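Local coordinates for carbohydrate binding family 6 (Clostridium thermocellum, PDB 5A8C), which is an alpha-L-arabinofuranosidase of glycoside hydrolase family 43, cleaving terminal arabinofuranosyl residues, probably from plant cell-wall polysaccharides, at residues Leu49-Ser54 / Arg299-Asp304. Numbering follows the deposited sequence.
Sequences LYIYCS and RNVCID
Cys53 packs on Val301 at the tighter end of a contact between two neighbouring blades of the five-bladed beta-propeller. Strand 48-56 lies within the antiparallel sheet of one blade, and strand 300-306 is an outermost strand of another; the two short segments run roughly antiparallel, at 144°, with their axes 8.7 Å apart. No hydrogen bond joins the two segments, which meet through apolar side chains; the nearby polar tie between the sheets runs from Val301 N to Thr37 OG1 of strand 36-45. SG of Cys53 lies against the branch point of Val301, 4.1 Å from both CB and CG2. With CG1 of Val301 between the backbone N and the carbonyl carbon (chi1 64°), CG2 is turned toward strand 48-56 and serves a second neighbour as well: Ile51 CG2 lies 4.2 Å from Val301 CG2, the two side chains crossing at a slant. Farther along, the contact thins to a single pair of methyl groups at the ends of Leu49 and Ile303. Even this thinner part is buried, so the contact has no solvent-facing side. Pro40 of strand 36-45, Val281 of strand 277-284 and Trp82 pack on Ile51, extending the apolar layer between the blades. Past Cys53 the character turns polar: Ser54 OG bonds to Asp39, while Arg299 forms a salt bridge with Asp56 and its NH1 hydrogen-bonds a Tris molecule that probably comes from the crystallisation liquor. At the Leu49 end, Ile303 reaches out with an extended chain (chi1 -173°), and its CD1 stops tip to tip with Leu49 CD2 at 4.1 Å.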
ATOM      1  N   LEU A  49      12.891  -4.117   9.167  1.00  7.73           N
ATOM      2  CA  LEU A  49      11.590  -3.728   8.619  1.00  7.29           C
ATOM      3  C   LEU A  49      11.820  -2.586   7.640  1.00  6.97           C
ATOM      4  O   LEU A  49      12.330  -1.523   8.040  1.00  8.11           O
ATOM      5  CB  LEU A  49      10.674  -3.299   9.747  1.00  8.09           C
ATOM      6  CG  LEU A  49       9.267  -2.839   9.324  1.00  8.66           C
ATOM      7  CD1 LEU A  49       8.489  -3.916   8.636  1.00  8.63           C
ATOM      8  CD2 LEU A  49       8.504  -2.304  10.519  1.00 10.52           C
ATOM      9  N   TYR A  50      11.501  -2.827   6.370  1.00  6.61           N
ATOM     10  CA  TYR A  50      11.622  -1.848   5.297  1.00  6.96           C
ATOM     11  C   TYR A  50      10.230  -1.337   4.989  1.00  6.78           C
ATOM     12  O   TYR A  50       9.295  -2.101   4.794  1.00  8.03           O
ATOM     13  CB  TYR A  50      12.224  -2.477   4.027  1.00  7.50           C
ATOM     14  CG  TYR A  50      13.655  -2.902   4.148  1.00  7.63           C
ATOM     15  CD1 TYR A  50      13.993  -4.124   4.681  1.00  7.83           C
ATOM     16  CD2 TYR A  50      14.659  -2.076   3.708  1.00  8.10           C
ATOM     17  CE1 TYR A  50      15.327  -4.492   4.816  1.00  8.96           C
ATOM     18  CE2 TYR A  50      16.013  -2.406   3.845  1.00  9.13           C
ATOM     19  CZ  TYR A  50      16.329  -3.633   4.406  1.00  9.06           C
ATOM     20  OH  TYR A  50      17.660  -4.015   4.537  1.00 11.61           O
ATOM     21  N   ILE A  51      10.132   0.001   4.854  1.00  6.36           N
ATOM     22  CA  ILE A  51       8.867   0.668   4.460  1.00  6.39           C
ATOM     23  C   ILE A  51       9.123   1.434   3.170  1.00  6.05           C
ATOM     24  O   ILE A  51      10.097   2.193   3.071  1.00  7.92           O
ATOM     25  CB  ILE A  51       8.360   1.624   5.562  1.00  7.22           C
ATOM     26  CG1 ILE A  51       8.175   0.905   6.896  1.00  7.88           C
ATOM     27  CG2 ILE A  51       7.027   2.210   5.106  1.00  8.64           C
ATOM     28  CD1 ILE A  51       7.774   1.837   8.035  1.00  9.26           C
ATOM     29  N   TYR A  52       8.250   1.180   2.183  1.00  5.45           N
ATOM     30  CA  TYR A  52       8.307   1.835   0.889  1.00  5.52           C
ATOM     31  C   TYR A  52       7.094   2.735   0.789  1.00  5.50           C
ATOM     32  O   TYR A  52       5.970   2.282   1.086  1.00  6.25           O
ATOM     33  CB  TYR A  52       8.252   0.759  -0.243  1.00  5.75           C
ATOM     34  CG  TYR A  52       9.400  -0.188  -0.190  1.00  5.94           C
ATOM     35  CD1 TYR A  52       9.420  -1.242   0.733  1.00  6.37           C
ATOM     36  CD2 TYR A  52      10.508  -0.052  -0.995  1.00  6.70           C
ATOM     37  CE1 TYR A  52      10.471  -2.108   0.806  1.00  6.91           C
ATOM     38  CE2 TYR A  52      11.581  -0.917  -0.937  1.00  7.16           C
ATOM     39  CZ  TYR A  52      11.573  -1.941  -0.009  1.00  7.38           C
ATOM     40  OH  TYR A  52      12.602  -2.836   0.106  1.00  9.32           O
ATOM     41  N   CYS A  53       7.272   3.943   0.277  1.00  5.50           N
ATOM     42  CA  CYS A  53       6.211   4.932   0.285  1.00  5.57           C
ATOM     43  C   CYS A  53       6.159   5.664  -1.055  1.00  5.54           C
ATOM     44  O   CYS A  53       7.185   5.907  -1.688  1.00  6.07           O
ATOM     45  CB  CYS A  53       6.426   6.009   1.347  1.00  6.68           C
ATOM     46  SG  CYS A  53       6.474   5.375   3.029  1.00 10.19           S
ATOM     47  N   SER A  54       4.955   6.089  -1.436  1.00  5.52           N
ATOM     48  CA  SER A  54       4.844   7.177  -2.403  1.00  5.58           C
ATOM     49  C   SER A  54       5.687   8.352  -1.923  1.00  5.67           C
ATOM     50  O   SER A  54       5.510   8.761  -0.767  1.00  6.28           O
ATOM     51  CB  SER A  54       3.389   7.661  -2.438  1.00  5.47           C
ATOM     52  OG  SER A  54       2.519   6.699  -2.974  1.00  6.02           O
ATOM     53  N   ARG A 299       2.275  14.429   2.828  1.00  5.38           N
ATOM     54  CA  ARG A 299       1.981  13.462   3.877  1.00  5.58           C
ATOM     55  C   ARG A 299       3.275  12.984   4.546  1.00  5.45           C
ATOM     56  O   ARG A 299       4.370  13.222   4.054  1.00  5.94           O
ATOM     57  CB  ARG A 299       1.187  12.310   3.281  1.00  5.51           C
ATOM     58  CG  ARG A 299      -0.214  12.729   2.823  1.00  5.83           C
ATOM     59  CD  ARG A 299      -0.865  11.758   1.889  1.00  5.50           C
ATOM     60  NE  ARG A 299      -0.353  11.888   0.530  1.00  5.55           N
ATOM     61  CZ  ARG A 299      -0.800  11.135  -0.468  1.00  5.31           C
ATOM     62  NH1 ARG A 299      -1.877  10.382  -0.324  1.00  5.71           N
ATOM     63  NH2 ARG A 299      -0.158  11.119  -1.617  1.00  6.15           N
ATOM     64  N   ASN A 300       3.116  12.255   5.652  1.00  5.41           N
ATOM     65  CA  ASN A 300       4.252  11.562   6.269  1.00  5.63           C
ATOM     66  C   ASN A 300       3.815  10.207   6.779  1.00  5.12           C
ATOM     67  O   ASN A 300       2.702  10.034   7.312  1.00  5.87           O
ATOM     68  CB  ASN A 300       4.905  12.390   7.378  1.00  5.82           C
ATOM     69  CG  ASN A 300       3.924  12.725   8.487  1.00  5.74           C
ATOM     70  OD1 ASN A 300       3.233  13.736   8.461  1.00  6.26           O
ATOM     71  ND2 ASN A 300       3.862  11.849   9.491  1.00  6.52           N
ATOM     72  N   VAL A 301       4.727   9.250   6.692  1.00  5.46           N
ATOM     73  CA  VAL A 301       4.484   7.900   7.193  1.00  5.51           C
ATOM     74  C   VAL A 301       4.338   7.883   8.700  1.00  5.45           C
ATOM     75  O   VAL A 301       4.964   8.640   9.449  1.00  6.64           O
ATOM     76  CB  VAL A 301       5.584   6.963   6.695  1.00  6.19           C
ATOM     77  CG1 VAL A 301       6.965   7.342   7.239  1.00  6.96           C
ATOM     78  CG2 VAL A 301       5.309   5.505   6.960  1.00  7.49           C
ATOM     79  N   CYS A 302       3.553   6.916   9.197  1.00  6.10           N
ATOM     80  CA  CYS A 302       3.287   6.617  10.589  1.00  6.08           C
ATOM     81  C   CYS A 302       3.310   5.107  10.811  1.00  5.69           C
ATOM     82  O   CYS A 302       3.063   4.350   9.878  1.00  5.90           O
ATOM     83  CB  CYS A 302       1.937   7.186  11.037  1.00  6.71           C
ATOM     84  SG  CYS A 302       1.739   8.965  10.980  1.00  7.72           S
ATOM     85  N   ILE A 303       3.469   4.708  12.058  1.00  6.16           N
ATOM     86  CA  ILE A 303       3.414   3.307  12.447  1.00  6.18           C
ATOM     87  C   ILE A 303       2.787   3.178  13.808  1.00  6.34           C
ATOM     88  O   ILE A 303       3.128   3.948  14.725  1.00  7.57           O
ATOM     89  CB  ILE A 303       4.801   2.628  12.340  1.00  6.87           C
ATOM     90  CG1 ILE A 303       4.704   1.124  12.573  1.00  7.92           C
ATOM     91  CG2 ILE A 303       5.829   3.287  13.271  1.00  8.02           C
ATOM     92  CD1 ILE A 303       5.994   0.380  12.233  1.00  8.83           C
ATOM     93  N   ASP A 304       1.932   2.171  14.006  1.00  6.59           N
ATOM     94  CA  ASP A 304       1.374   1.831  15.296  1.00  6.81           C
ATOM     95  C   ASP A 304       1.192   0.338  15.426  1.00  6.92           C
ATOM     96  O   ASP A 304       1.059  -0.356  14.413  1.00  7.63           O
ATOM     97  CB  ASP A 304       0.085   2.613  15.619  1.00  7.63           C
ATOM     98  CG  ASP A 304       0.404   4.001  16.253  1.00  8.08           C
ATOM     99  OD1 ASP A 304       1.048   4.005  17.337  1.00  9.31           O
ATOM    100  OD2 ASP A 304       0.026   5.046  15.669  1.00  9.04           O
TER